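Side-chain contacts in protein B (Streptococcus agalactiae, PDB 5H6I), which permeabilises membranes as a secreted pore-forming toxin, the CAMP factor, and also binds the constant region of immunoglobulin G: residues R53-N58 with E107-S112; E76-S81 with N93-R98; S180-E185 with T214-V219. One frame throughout, in Å; residues are numbered along the deposited sequence.

All three interactions are helix-on-helix contacts, but they fall into two groups of helices. Interactions 1 and 2 share helix 93-115, which meets helix 35-58 in interaction 1 and helix 65-84 in interaction 2; their centres are 21 Å apart and their nearest atoms about 9 Å. Interaction 1 sits about 2 Å from the centre of the chain, interaction 2 about 23 Å out. Interaction 3 belongs to the last three helices. Its nearest atoms come to about 5 Å from those of interaction 1 without touching, while its centre is 40 Å from that of interaction 2. The IgG-binding region, residues 57-120, takes in all of interaction 2 and, in interaction 1, segment 107-112 but not Ile-55.

Interaction 1 of 3, residues R53-N58 with E107-S112; sequences RNIKDN and EAITFS
Segments 53-58 and 107-112, of helices 35-58 and 93-115, run in broadly the same direction and come nearest at Ile-55 and Ile-109, whose CA atoms lie 8.2 Å apart. These two residues carry the contact, and both CB atoms point across to the partner segment. In Ile-109 the CG2 methyl stands anti to the backbone N, with CG1 placed beside that N (chi1 -62°), and Ile-55 has the same arrangement at CB. The branch methyls therefore project into the gap, and Ile-55 CG2 meets Ile-109 CG2 at 3.6 Å. The longer arm of Ile-55 is extended and lies obliquely across its partner, bringing CD1 to 4.2 Å from Ile-109 CG2. CD1 also comes marginally near the methyl of Thr-110, with 4.5 Å between Ile-55 CD1 and Thr-110 CG2.

Thr-110 thus divides its functions. Its methyl borders the apolar patch, whereas its hydroxyl turns back along its own helix and donates to the carbonyl of Glu-107, with 3.2 Å from Thr-110 OG1 to Glu-107 O. The hydroxyl approaches from above the carbonyl plane, on the same face as Phe-111 N, so two donors grip that oxygen.

Val-68 of helix 65-84 touches both isoleucines, and Ile-131 of helix 121-139 packs on Ile-109 as well. With Ile-109 buried and Ile-55 partly open to solvent, the arrangement is that of the edge of the apolar core in an all-helical bundle, here the one built from the first five helices of the CAMP factor.

Interaction 2 of 3, residues E76-S81 with N93-R98; sequences EKLKTS and NSIGSR
Leu-78 gives the largest share of buried surface, and its CD2 methyl is the point on which the contact turns. That methyl touches Ile-95 CD1 at 3.6 Å and fits against the aliphatic part of Arg-98, where CB and CD each lie 3.8 Å from Leu-78 CD2. The leucine and isoleucine lie alongside each other pointing opposite ways, while the arginine chain runs nearly perpendicular to the leucine. The CB of Ile-95 does not point straight at its partner; with CG1 anti to the backbone N (chi1 -153°) and a bend at chi2, the terminal methyl still swings across to Leu-78. Ser-81 borders the same methyl, its OG 4.1 Å from Ile-95 CD1.

The two segments are antiparallel, at 154° between their directions, and belong to successive helices, 65-84 and 93-115, joined by a short connection: a helical hairpin. Helix 35-58 closes one flank, Leu-45 packing on Leu-78 and Met-41 on Ile-95.

Arg-98 plays two parts. Its chain is extended from CG to NE, which leaves the first carbons on Leu-78 and carries the guanidinium away from helix 65-84. There NH1 is hydrogen-bonded to the carbonyl oxygen of Ile-138 and NH2 weakly to that of Asp-140, so the positive charge lies at the carboxyl end of helix 121-139, where it probably offsets the helix dipole.

Interaction 3 of 3, residues S180-E185 with T214-V219; sequences SKLDKE and THAVGV
Leu-182 of helix 179-196 forks against helix 203-220, and each methyl finds its own place. CD1 rests on the methyl of Ala-216, with 3.8 Å from Leu-182 CD1 to Ala-216 CB. The other branch, CD2, lies 3.8 Å from Ala-216 O and 4.0 Å from Val-219 CG1. Because CG of Leu-182 is anti to the backbone N (chi1 163°), the fork reaches across to the small alanine, where the two roughly antiparallel segments come closest, at 7.7 Å between the CA atoms of Leu-182 and Ala-216. Ile-234 of helix 227-245 packs on Leu-182, making this the interior of a three-helix bundle.

The outer side is looser, with Lys-184 exposed. The CB of Val-217 points away from segment 180-185, its side chain packing farther along helix 179-196 on Ile-186 and Arg-190. Asp-183, on the flank, reaches just past the segment, its OD2 hydrogen-bonded to NE2 of Gln-220.

Between residues 180-185 and 214-219 the attraction is therefore apolar, spread over a few methyl groups and without a directional bond; the Asp-183 to Gln-220 bond adds a polar tie between the same two helices at its margin.

Interaction 1 of 3, residues R53-N58 with E107-S112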
ATOM      1  N   ARG A  53      -8.058   3.413  -2.506  1.00 69.19           N
ATOM      2  CA  ARG A  53      -8.720   2.113  -2.564  1.00 72.33           C
ATOM      3  C   ARG A  53      -7.865   1.086  -3.296  1.00 74.71           C
ATOM      4  O   ARG A  53      -7.931  -0.108  -2.984  1.00 74.87           O
ATOM      5  CB  ARG A  53     -10.098   2.239  -3.219  1.00 79.91           C
ATOM      6  CG  ARG A  53     -10.090   2.789  -4.633  1.00 88.35           C
ATOM      7  CD  ARG A  53     -10.220   1.684  -5.667  1.00 97.67           C
ATOM      8  NE  ARG A  53     -10.750   2.183  -6.933  1.00102.88           N
ATOM      9  CZ  ARG A  53     -10.584   1.575  -8.102  1.00100.41           C
ATOM     10  NH1 ARG A  53      -9.897   0.443  -8.169  1.00101.45           N
ATOM     11  NH2 ARG A  53     -11.102   2.101  -9.204  1.00 96.55           N
ATOM     12  N   ASN A  54      -7.061   1.528  -4.267  1.00 74.37           N
ATOM     13  CA  ASN A  54      -6.076   0.639  -4.874  1.00 69.08           C
ATOM     14  C   ASN A  54      -5.059   0.180  -3.838  1.00 85.84           C
ATOM     15  O   ASN A  54      -4.735  -1.009  -3.747  1.00 83.12           O
ATOM     16  CB  ASN A  54      -5.372   1.344  -6.034  1.00 79.88           C
ATOM     17  CG  ASN A  54      -6.296   1.612  -7.204  1.00 90.28           C
ATOM     18  OD1 ASN A  54      -7.209   0.834  -7.482  1.00 98.27           O
ATOM     19  ND2 ASN A  54      -6.060   2.718  -7.901  1.00 92.97           N
ATOM     20  N   ILE A  55      -4.546   1.123  -3.043  1.00 83.50           N
ATOM     21  CA  ILE A  55      -3.590   0.793  -1.992  1.00 75.31           C
ATOM     22  C   ILE A  55      -4.242  -0.072  -0.920  1.00 69.20           C
ATOM     23  O   ILE A  55      -3.577  -0.919  -0.310  1.00 75.30           O
ATOM     24  CB  ILE A  55      -3.003   2.090  -1.404  1.00 66.31           C
ATOM     25  CG1 ILE A  55      -2.163   2.819  -2.457  1.00 62.23           C
ATOM     26  CG2 ILE A  55      -2.169   1.804  -0.167  1.00 64.65           C
ATOM     27  CD1 ILE A  55      -1.582   4.129  -1.975  1.00 59.37           C
ATOM     28  N   LYS A  56      -5.547   0.104  -0.690  1.00 70.26           N
ATOM     29  CA  LYS A  56      -6.237  -0.634   0.366  1.00 69.86           C
ATOM     30  C   LYS A  56      -6.079  -2.142   0.209  1.00 75.26           C
ATOM     31  O   LYS A  56      -6.054  -2.870   1.207  1.00 77.08           O
ATOM     32  CB  LYS A  56      -7.719  -0.256   0.379  1.00 69.91           C
ATOM     33  CG  LYS A  56      -8.507  -0.836   1.542  1.00 62.35           C
ATOM     34  CD  LYS A  56     -10.001  -0.798   1.264  1.00 58.67           C
ATOM     35  CE  LYS A  56     -10.794  -1.396   2.413  1.00 75.26           C
ATOM     36  NZ  LYS A  56     -10.649  -0.592   3.657  1.00 72.15           N
ATOM     37  N   ASP A  57      -5.960  -2.629  -1.028  1.00 74.12           N
ATOM     38  CA  ASP A  57      -5.798  -4.062  -1.245  1.00 81.35           C
ATOM     39  C   ASP A  57      -4.370  -4.519  -0.971  1.00 83.12           C
ATOM     40  O   ASP A  57      -4.159  -5.568  -0.352  1.00 88.74           O
ATOM     41  CB  ASP A  57      -6.202  -4.427  -2.675  1.00 91.25           C
ATOM     42  CG  ASP A  57      -7.578  -3.910  -3.042  1.00 87.10           C
ATOM     43  OD1 ASP A  57      -8.420  -3.758  -2.133  1.00 75.65           O
ATOM     44  OD2 ASP A  57      -7.816  -3.654  -4.241  1.00 81.09           O
ATOM     45  N   ASN A  58      -3.378  -3.744  -1.416  1.00 80.77           N
ATOM     46  CA  ASN A  58      -1.990  -4.187  -1.346  1.00 83.65           C
ATOM     47  C   ASN A  58      -1.424  -4.153   0.068  1.00 77.48           C
ATOM     48  O   ASN A  58      -0.437  -4.845   0.338  1.00 81.22           O
ATOM     49  CB  ASN A  58      -1.120  -3.330  -2.267  1.00 81.14           C
ATOM     50  CG  ASN A  58      -1.566  -3.391  -3.715  1.00 86.08           C
ATOM     51  OD1 ASN A  58      -2.140  -4.385  -4.161  1.00 93.59           O
ATOM     52  ND2 ASN A  58      -1.301  -2.324  -4.461  1.00 88.93           N
ATOM     53  N   GLU A 107       2.054   9.395  -0.729  1.00 56.61           N
ATOM     54  CA  GLU A 107       3.453   9.346  -1.143  1.00 54.29           C
ATOM     55  C   GLU A 107       4.294   8.538  -0.165  1.00 55.67           C
ATOM     56  O   GLU A 107       5.236   7.845  -0.568  1.00 60.74           O
ATOM     57  CB  GLU A 107       4.010  10.762  -1.282  1.00 54.96           C
ATOM     58  CG  GLU A 107       4.054  11.271  -2.712  1.00 64.24           C
ATOM     59  CD  GLU A 107       4.140  12.782  -2.789  1.00 61.62           C
ATOM     60  OE1 GLU A 107       3.584  13.362  -3.744  1.00 71.10           O
ATOM     61  OE2 GLU A 107       4.764  13.388  -1.892  1.00 58.92           O
ATOM     62  N   ALA A 108       3.971   8.610   1.128  1.00 56.33           N
ATOM     63  CA  ALA A 108       4.702   7.823   2.113  1.00 60.76           C
ATOM     64  C   ALA A 108       4.421   6.333   1.962  1.00 57.41           C
ATOM     65  O   ALA A 108       5.301   5.508   2.227  1.00 55.87           O
ATOM     66  CB  ALA A 108       4.355   8.289   3.525  1.00 55.06           C
ATOM     67  N   ILE A 109       3.212   5.971   1.529  1.00 47.95           N
ATOM     68  CA  ILE A 109       2.875   4.558   1.383  1.00 57.64           C
ATOM     69  C   ILE A 109       3.568   3.962   0.163  1.00 52.99           C
ATOM     70  O   ILE A 109       4.123   2.859   0.227  1.00 52.16           O
ATOM     71  CB  ILE A 109       1.349   4.380   1.315  1.00 57.81           C
ATOM     72  CG1 ILE A 109       0.708   4.866   2.615  1.00 61.03           C
ATOM     73  CG2 ILE A 109       1.001   2.926   1.060  1.00 48.62           C
ATOM     74  CD1 ILE A 109      -0.700   5.380   2.443  1.00 61.87           C
ATOM     75  N   THR A 110       3.546   4.676  -0.966  1.00 52.80           N
ATOM     76  CA  THR A 110       4.271   4.205  -2.142  1.00 57.64           C
ATOM     77  C   THR A 110       5.776   4.199  -1.903  1.00 58.61           C
ATOM     78  O   THR A 110       6.489   3.378  -2.489  1.00 64.89           O
ATOM     79  CB  THR A 110       3.938   5.066  -3.361  1.00 50.58           C
ATOM     80  OG1 THR A 110       4.658   6.302  -3.290  1.00 64.88           O
ATOM     81  CG2 THR A 110       2.444   5.345  -3.436  1.00 56.85           C
ATOM     82  N   PHE A 111       6.271   5.105  -1.056  1.00 50.44           N
ATOM     83  CA  PHE A 111       7.680   5.076  -0.682  1.00 50.67           C
ATOM     84  C   PHE A 111       8.030   3.774   0.026  1.00 62.38           C
ATOM     85  O   PHE A 111       9.129   3.236  -0.151  1.00 67.65           O
ATOM     86  CB  PHE A 111       8.010   6.279   0.205  1.00 50.48           C
ATOM     87  CG  PHE A 111       9.400   6.253   0.775  1.00 56.03           C
ATOM     88  CD1 PHE A 111      10.473   6.728   0.040  1.00 59.19           C
ATOM     89  CD2 PHE A 111       9.633   5.767   2.052  1.00 55.90           C
ATOM     90  CE1 PHE A 111      11.752   6.710   0.562  1.00 64.79           C
ATOM     91  CE2 PHE A 111      10.910   5.745   2.580  1.00 61.78           C
ATOM     92  CZ  PHE A 111      11.970   6.219   1.834  1.00 63.84           C
ATOM     93  N   SER A 112       7.104   3.254   0.834  1.00 59.01           N
ATOM     94  CA  SER A 112       7.343   1.984   1.513  1.00 62.92           C
ATOM     95  C   SER A 112       7.362   0.824   0.527  1.00 54.23           C
ATOM     96  O   SER A 112       8.214  -0.066   0.626  1.00 55.45           O
ATOM     97  CB  SER A 112       6.279   1.758   2.587  1.00 47.45           C
ATOM     98  OG  SER A 112       6.034   0.376   2.777  1.00 54.66           O
TER

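Interaction 2 of 3, residues E76-S81 with N93-R98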
ATOM      1  N   GLU A  76     -13.589  10.883   3.013  1.00 52.93           N
ATOM      2  CA  GLU A  76     -15.040  11.030   3.002  1.00 55.67           C
ATOM      3  C   GLU A  76     -15.518  12.138   3.932  1.00 57.30           C
ATOM      4  O   GLU A  76     -16.498  12.821   3.617  1.00 60.07           O
ATOM      5  CB  GLU A  76     -15.702   9.704   3.380  1.00 53.48           C
ATOM      6  CG  GLU A  76     -16.858   9.313   2.476  1.00 64.15           C
ATOM      7  CD  GLU A  76     -16.514   9.434   1.004  1.00 80.48           C
ATOM      8  OE1 GLU A  76     -17.293  10.066   0.261  1.00 81.80           O
ATOM      9  OE2 GLU A  76     -15.466   8.893   0.587  1.00 70.71           O
ATOM     10  N   LYS A  77     -14.849  12.336   5.071  1.00 41.62           N
ATOM     11  CA  LYS A  77     -15.268  13.394   5.985  1.00 55.84           C
ATOM     12  C   LYS A  77     -14.880  14.771   5.461  1.00 57.46           C
ATOM     13  O   LYS A  77     -15.536  15.766   5.792  1.00 64.01           O
ATOM     14  CB  LYS A  77     -14.683  13.152   7.378  1.00 54.00           C
ATOM     15  CG  LYS A  77     -13.558  14.092   7.770  1.00 61.78           C
ATOM     16  CD  LYS A  77     -13.144  13.890   9.218  1.00 61.97           C
ATOM     17  CE  LYS A  77     -14.220  14.361  10.181  1.00 58.15           C
ATOM     18  NZ  LYS A  77     -13.802  14.183  11.599  1.00 66.51           N
ATOM     19  N   LEU A  78     -13.827  14.853   4.644  1.00 59.22           N
ATOM     20  CA  LEU A  78     -13.492  16.122   4.006  1.00 58.14           C
ATOM     21  C   LEU A  78     -14.460  16.434   2.873  1.00 56.79           C
ATOM     22  O   LEU A  78     -14.852  17.593   2.683  1.00 55.34           O
ATOM     23  CB  LEU A  78     -12.052  16.091   3.492  1.00 54.40           C
ATOM     24  CG  LEU A  78     -10.937  16.023   4.539  1.00 53.20           C
ATOM     25  CD1 LEU A  78      -9.653  15.486   3.925  1.00 46.32           C
ATOM     26  CD2 LEU A  78     -10.697  17.382   5.175  1.00 51.82           C
ATOM     27  N   LYS A  79     -14.860  15.414   2.110  1.00 60.74           N
ATOM     28  CA  LYS A  79     -15.845  15.611   1.050  1.00 53.98           C
ATOM     29  C   LYS A  79     -17.182  16.055   1.626  1.00 54.14           C
ATOM     30  O   LYS A  79     -17.825  16.973   1.102  1.00 56.22           O
ATOM     31  CB  LYS A  79     -16.011  14.323   0.243  1.00 53.53           C
ATOM     32  CG  LYS A  79     -15.047  14.172  -0.918  1.00 60.40           C
ATOM     33  CD  LYS A  79     -15.530  13.107  -1.890  1.00 58.80           C
ATOM     34  CE  LYS A  79     -14.523  11.975  -2.017  1.00 69.25           C
ATOM     35  NZ  LYS A  79     -15.084  10.810  -2.756  1.00 78.88           N
ATOM     36  N   THR A  80     -17.619  15.406   2.708  1.00 52.80           N
ATOM     37  CA  THR A  80     -18.876  15.788   3.343  1.00 54.19           C
ATOM     38  C   THR A  80     -18.804  17.208   3.893  1.00 56.90           C
ATOM     39  O   THR A  80     -19.788  17.954   3.838  1.00 57.72           O
ATOM     40  CB  THR A  80     -19.225  14.794   4.453  1.00 53.34           C
ATOM     41  OG1 THR A  80     -19.199  13.461   3.926  1.00 52.37           O
ATOM     42  CG2 THR A  80     -20.608  15.079   5.017  1.00 44.07           C
ATOM     43  N   SER A  81     -17.641  17.604   4.415  1.00 53.61           N
ATOM     44  CA  SER A  81     -17.486  18.967   4.914  1.00 54.43           C
ATOM     45  C   SER A  81     -17.499  19.977   3.774  1.00 58.15           C
ATOM     46  O   SER A  81     -18.113  21.045   3.891  1.00 55.22           O
ATOM     47  CB  SER A  81     -16.195  19.086   5.722  1.00 42.65           C
ATOM     48  OG  SER A  81     -16.089  20.367   6.318  1.00 50.67           O
ATOM     49  N   ASN A  93      -8.642  27.461   3.870  1.00 84.55           N
ATOM     50  CA  ASN A  93      -7.240  27.249   4.212  1.00 81.65           C
ATOM     51  C   ASN A  93      -7.042  25.927   4.943  1.00 78.59           C
ATOM     52  O   ASN A  93      -6.218  25.099   4.537  1.00 70.46           O
ATOM     53  CB  ASN A  93      -6.725  28.414   5.058  1.00 84.08           C
ATOM     54  CG  ASN A  93      -5.271  28.245   5.454  1.00 82.64           C
ATOM     55  OD1 ASN A  93      -4.379  28.248   4.606  1.00 76.71           O
ATOM     56  ND2 ASN A  93      -5.025  28.094   6.750  1.00 80.31           N
ATOM     57  N   SER A  94      -7.789  25.713   6.030  1.00 77.69           N
ATOM     58  CA  SER A  94      -7.635  24.482   6.797  1.00 71.34           C
ATOM     59  C   SER A  94      -8.075  23.267   5.992  1.00 70.19           C
ATOM     60  O   SER A  94      -7.447  22.204   6.070  1.00 71.13           O
ATOM     61  CB  SER A  94      -8.426  24.574   8.103  1.00 73.72           C
ATOM     62  OG  SER A  94      -9.758  24.130   7.924  1.00 86.72           O
ATOM     63  N   ILE A  95      -9.147  23.403   5.208  1.00 74.18           N
ATOM     64  CA  ILE A  95      -9.624  22.278   4.410  1.00 63.69           C
ATOM     65  C   ILE A  95      -8.613  21.916   3.328  1.00 65.90           C
ATOM     66  O   ILE A  95      -8.538  20.756   2.904  1.00 63.42           O
ATOM     67  CB  ILE A  95     -11.012  22.595   3.813  1.00 66.07           C
ATOM     68  CG1 ILE A  95     -11.804  21.308   3.579  1.00 62.20           C
ATOM     69  CG2 ILE A  95     -10.889  23.389   2.522  1.00 81.35           C
ATOM     70  CD1 ILE A  95     -12.264  20.637   4.851  1.00 68.18           C
ATOM     71  N   GLY A  96      -7.813  22.881   2.878  1.00 65.25           N
ATOM     72  CA  GLY A  96      -6.840  22.630   1.833  1.00 70.61           C
ATOM     73  C   GLY A  96      -5.582  21.972   2.355  1.00 72.06           C
ATOM     74  O   GLY A  96      -5.005  21.103   1.692  1.00 62.97           O
ATOM     75  N   SER A  97      -5.146  22.381   3.549  1.00 62.95           N
ATOM     76  CA  SER A  97      -3.970  21.770   4.157  1.00 63.31           C
ATOM     77  C   SER A  97      -4.211  20.305   4.494  1.00 68.78           C
ATOM     78  O   SER A  97      -3.266  19.509   4.501  1.00 63.61           O
ATOM     79  CB  SER A  97      -3.564  22.546   5.409  1.00 64.14           C
ATOM     80  OG  SER A  97      -3.468  23.934   5.138  1.00 77.03           O
ATOM     81  N   ARG A  98      -5.461  19.931   4.776  1.00 62.79           N
ATOM     82  CA  ARG A  98      -5.776  18.531   5.029  1.00 58.05           C
ATOM     83  C   ARG A  98      -5.810  17.728   3.734  1.00 54.05           C
ATOM     84  O   ARG A  98      -5.393  16.564   3.711  1.00 51.42           O
ATOM     85  CB  ARG A  98      -7.110  18.419   5.767  1.00 51.43           C
ATOM     86  CG  ARG A  98      -7.144  19.187   7.077  1.00 51.35           C
ATOM     87  CD  ARG A  98      -8.529  19.193   7.699  1.00 62.27           C
ATOM     88  NE  ARG A  98      -8.571  20.010   8.909  1.00 59.28           N
ATOM     89  CZ  ARG A  98      -8.193  19.586  10.110  1.00 57.84           C
ATOM     90  NH1 ARG A  98      -7.746  18.348  10.267  1.00 55.66           N
ATOM     91  NH2 ARG A  98      -8.263  20.398  11.156  1.00 66.16           N
TER

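Interaction 3 of 3, residues S180-E185 with T214-V219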
ATOM      1  N   SER A 180       5.440 -10.176  -0.338  1.00 58.68           N
ATOM      2  CA  SER A 180       4.673  -9.422  -1.322  1.00 58.96           C
ATOM      3  C   SER A 180       5.079  -9.799  -2.741  1.00 56.26           C
ATOM      4  O   SER A 180       4.238  -9.834  -3.647  1.00 59.95           O
ATOM      5  CB  SER A 180       4.853  -7.921  -1.091  1.00 58.38           C
ATOM      6  OG  SER A 180       4.079  -7.167  -2.007  1.00 71.65           O
ATOM      7  N   LYS A 181       6.365 -10.090  -2.953  1.00 59.44           N
ATOM      8  CA  LYS A 181       6.820 -10.494  -4.279  1.00 63.66           C
ATOM      9  C   LYS A 181       6.305 -11.882  -4.637  1.00 56.78           C
ATOM     10  O   LYS A 181       5.911 -12.127  -5.783  1.00 64.28           O
ATOM     11  CB  LYS A 181       8.348 -10.454  -4.348  1.00 50.00           C
ATOM     12  CG  LYS A 181       8.980  -9.298  -3.591  1.00 66.84           C
ATOM     13  CD  LYS A 181       8.492  -7.952  -4.105  1.00 72.35           C
ATOM     14  CE  LYS A 181       8.821  -6.839  -3.124  1.00 70.46           C
ATOM     15  NZ  LYS A 181       8.396  -7.185  -1.739  1.00 57.73           N
ATOM     16  N   LEU A 182       6.306 -12.805  -3.671  1.00 55.93           N
ATOM     17  CA  LEU A 182       5.729 -14.123  -3.907  1.00 60.19           C
ATOM     18  C   LEU A 182       4.230 -14.023  -4.156  1.00 57.95           C
ATOM     19  O   LEU A 182       3.684 -14.730  -5.012  1.00 63.40           O
ATOM     20  CB  LEU A 182       6.026 -15.042  -2.719  1.00 58.41           C
ATOM     21  CG  LEU A 182       5.217 -16.329  -2.522  1.00 49.41           C
ATOM     22  CD1 LEU A 182       5.269 -17.229  -3.752  1.00 55.72           C
ATOM     23  CD2 LEU A 182       5.705 -17.074  -1.287  1.00 54.27           C
ATOM     24  N   ASP A 183       3.548 -13.141  -3.420  1.00 58.76           N
ATOM     25  CA  ASP A 183       2.121 -12.935  -3.642  1.00 56.70           C
ATOM     26  C   ASP A 183       1.851 -12.436  -5.055  1.00 65.65           C
ATOM     27  O   ASP A 183       0.925 -12.909  -5.723  1.00 60.95           O
ATOM     28  CB  ASP A 183       1.567 -11.953  -2.610  1.00 53.22           C
ATOM     29  CG  ASP A 183       0.054 -11.985  -2.527  1.00 62.86           C
ATOM     30  OD1 ASP A 183      -0.606 -11.537  -3.487  1.00 69.76           O
ATOM     31  OD2 ASP A 183      -0.474 -12.463  -1.501  1.00 68.11           O
ATOM     32  N   LYS A 184       2.653 -11.479  -5.528  1.00 59.59           N
ATOM     33  CA  LYS A 184       2.489 -10.991  -6.893  1.00 58.34           C
ATOM     34  C   LYS A 184       2.869 -12.053  -7.916  1.00 64.24           C
ATOM     35  O   LYS A 184       2.300 -12.087  -9.013  1.00 59.28           O
ATOM     36  CB  LYS A 184       3.324  -9.728  -7.104  1.00 63.27           C
ATOM     37  CG  LYS A 184       2.589  -8.612  -7.827  1.00 62.34           C
ATOM     38  CD  LYS A 184       1.368  -8.156  -7.045  1.00 66.24           C
ATOM     39  CE  LYS A 184       0.778  -6.883  -7.632  1.00 76.59           C
ATOM     40  NZ  LYS A 184       0.345  -7.070  -9.046  1.00 74.86           N
ATOM     41  N   GLU A 185       3.821 -12.927  -7.579  1.00 59.26           N
ATOM     42  CA  GLU A 185       4.207 -13.987  -8.503  1.00 59.45           C
ATOM     43  C   GLU A 185       3.131 -15.061  -8.606  1.00 64.17           C
ATOM     44  O   GLU A 185       2.970 -15.675  -9.667  1.00 59.70           O
ATOM     45  CB  GLU A 185       5.536 -14.606  -8.071  1.00 42.98           C
ATOM     46  CG  GLU A 185       6.224 -15.419  -9.158  1.00 56.99           C
ATOM     47  CD  GLU A 185       6.544 -14.593 -10.392  1.00 70.12           C
ATOM     48  OE1 GLU A 185       6.881 -13.399 -10.241  1.00 77.68           O
ATOM     49  OE2 GLU A 185       6.456 -15.138 -11.512  1.00 69.05           O
ATOM     50  N   THR A 214      -0.567 -23.824  -5.509  1.00 51.37           N
ATOM     51  CA  THR A 214      -1.041 -24.123  -4.162  1.00 50.16           C
ATOM     52  C   THR A 214       0.120 -24.321  -3.194  1.00 45.72           C
ATOM     53  O   THR A 214       0.028 -23.932  -2.024  1.00 54.35           O
ATOM     54  CB  THR A 214      -1.937 -25.364  -4.187  1.00 51.56           C
ATOM     55  OG1 THR A 214      -3.068 -25.122  -5.033  1.00 49.19           O
ATOM     56  CG2 THR A 214      -2.428 -25.708  -2.788  1.00 47.99           C
ATOM     57  N   HIS A 215       1.224 -24.908  -3.666  1.00 46.65           N
ATOM     58  CA  HIS A 215       2.389 -25.087  -2.805  1.00 46.18           C
ATOM     59  C   HIS A 215       3.030 -23.751  -2.454  1.00 52.58           C
ATOM     60  O   HIS A 215       3.483 -23.552  -1.320  1.00 51.65           O
ATOM     61  CB  HIS A 215       3.405 -26.009  -3.480  1.00 48.26           C
ATOM     62  CG  HIS A 215       4.695 -26.134  -2.733  1.00 46.99           C
ATOM     63  ND1 HIS A 215       5.787 -25.334  -2.992  1.00 60.75           N
ATOM     64  CD2 HIS A 215       5.068 -26.965  -1.731  1.00 55.74           C
ATOM     65  CE1 HIS A 215       6.777 -25.668  -2.184  1.00 54.03           C
ATOM     66  NE2 HIS A 215       6.366 -26.656  -1.407  1.00 50.66           N
ATOM     67  N   ALA A 216       3.082 -22.822  -3.414  1.00 46.79           N
ATOM     68  CA  ALA A 216       3.626 -21.500  -3.127  1.00 46.59           C
ATOM     69  C   ALA A 216       2.763 -20.747  -2.124  1.00 47.58           C
ATOM     70  O   ALA A 216       3.284 -19.960  -1.325  1.00 60.17           O
ATOM     71  CB  ALA A 216       3.767 -20.696  -4.420  1.00 37.60           C
ATOM     72  N   VAL A 217       1.446 -20.974  -2.150  1.00 47.51           N
ATOM     73  CA  VAL A 217       0.566 -20.367  -1.155  1.00 49.66           C
ATOM     74  C   VAL A 217       0.885 -20.895   0.235  1.00 49.68           C
ATOM     75  O   VAL A 217       0.803 -20.156   1.224  1.00 49.58           O
ATOM     76  CB  VAL A 217      -0.909 -20.610  -1.533  1.00 45.15           C
ATOM     77  CG1 VAL A 217      -1.839 -20.054  -0.467  1.00 47.55           C
ATOM     78  CG2 VAL A 217      -1.222 -19.987  -2.884  1.00 48.08           C
ATOM     79  N   GLY A 218       1.265 -22.170   0.336  1.00 52.67           N
ATOM     80  CA  GLY A 218       1.664 -22.712   1.624  1.00 53.12           C
ATOM     81  C   GLY A 218       2.922 -22.063   2.165  1.00 53.66           C
ATOM     82  O   GLY A 218       3.053 -21.855   3.375  1.00 54.68           O
ATOM     83  N   VAL A 219       3.866 -21.736   1.280  1.00 45.35           N
ATOM     84  CA  VAL A 219       5.064 -21.019   1.706  1.00 56.24           C
ATOM     85  C   VAL A 219       4.707 -19.608   2.153  1.00 59.13           C
ATOM     86  O   VAL A 219       5.238 -19.103   3.151  1.00 62.75           O
ATOM     87  CB  VAL A 219       6.109 -21.011   0.575  1.00 47.26           C
ATOM     88  CG1 VAL A 219       7.224 -20.022   0.877  1.00 55.81           C
ATOM     89  CG2 VAL A 219       6.673 -22.408   0.367  1.00 44.79           C
TER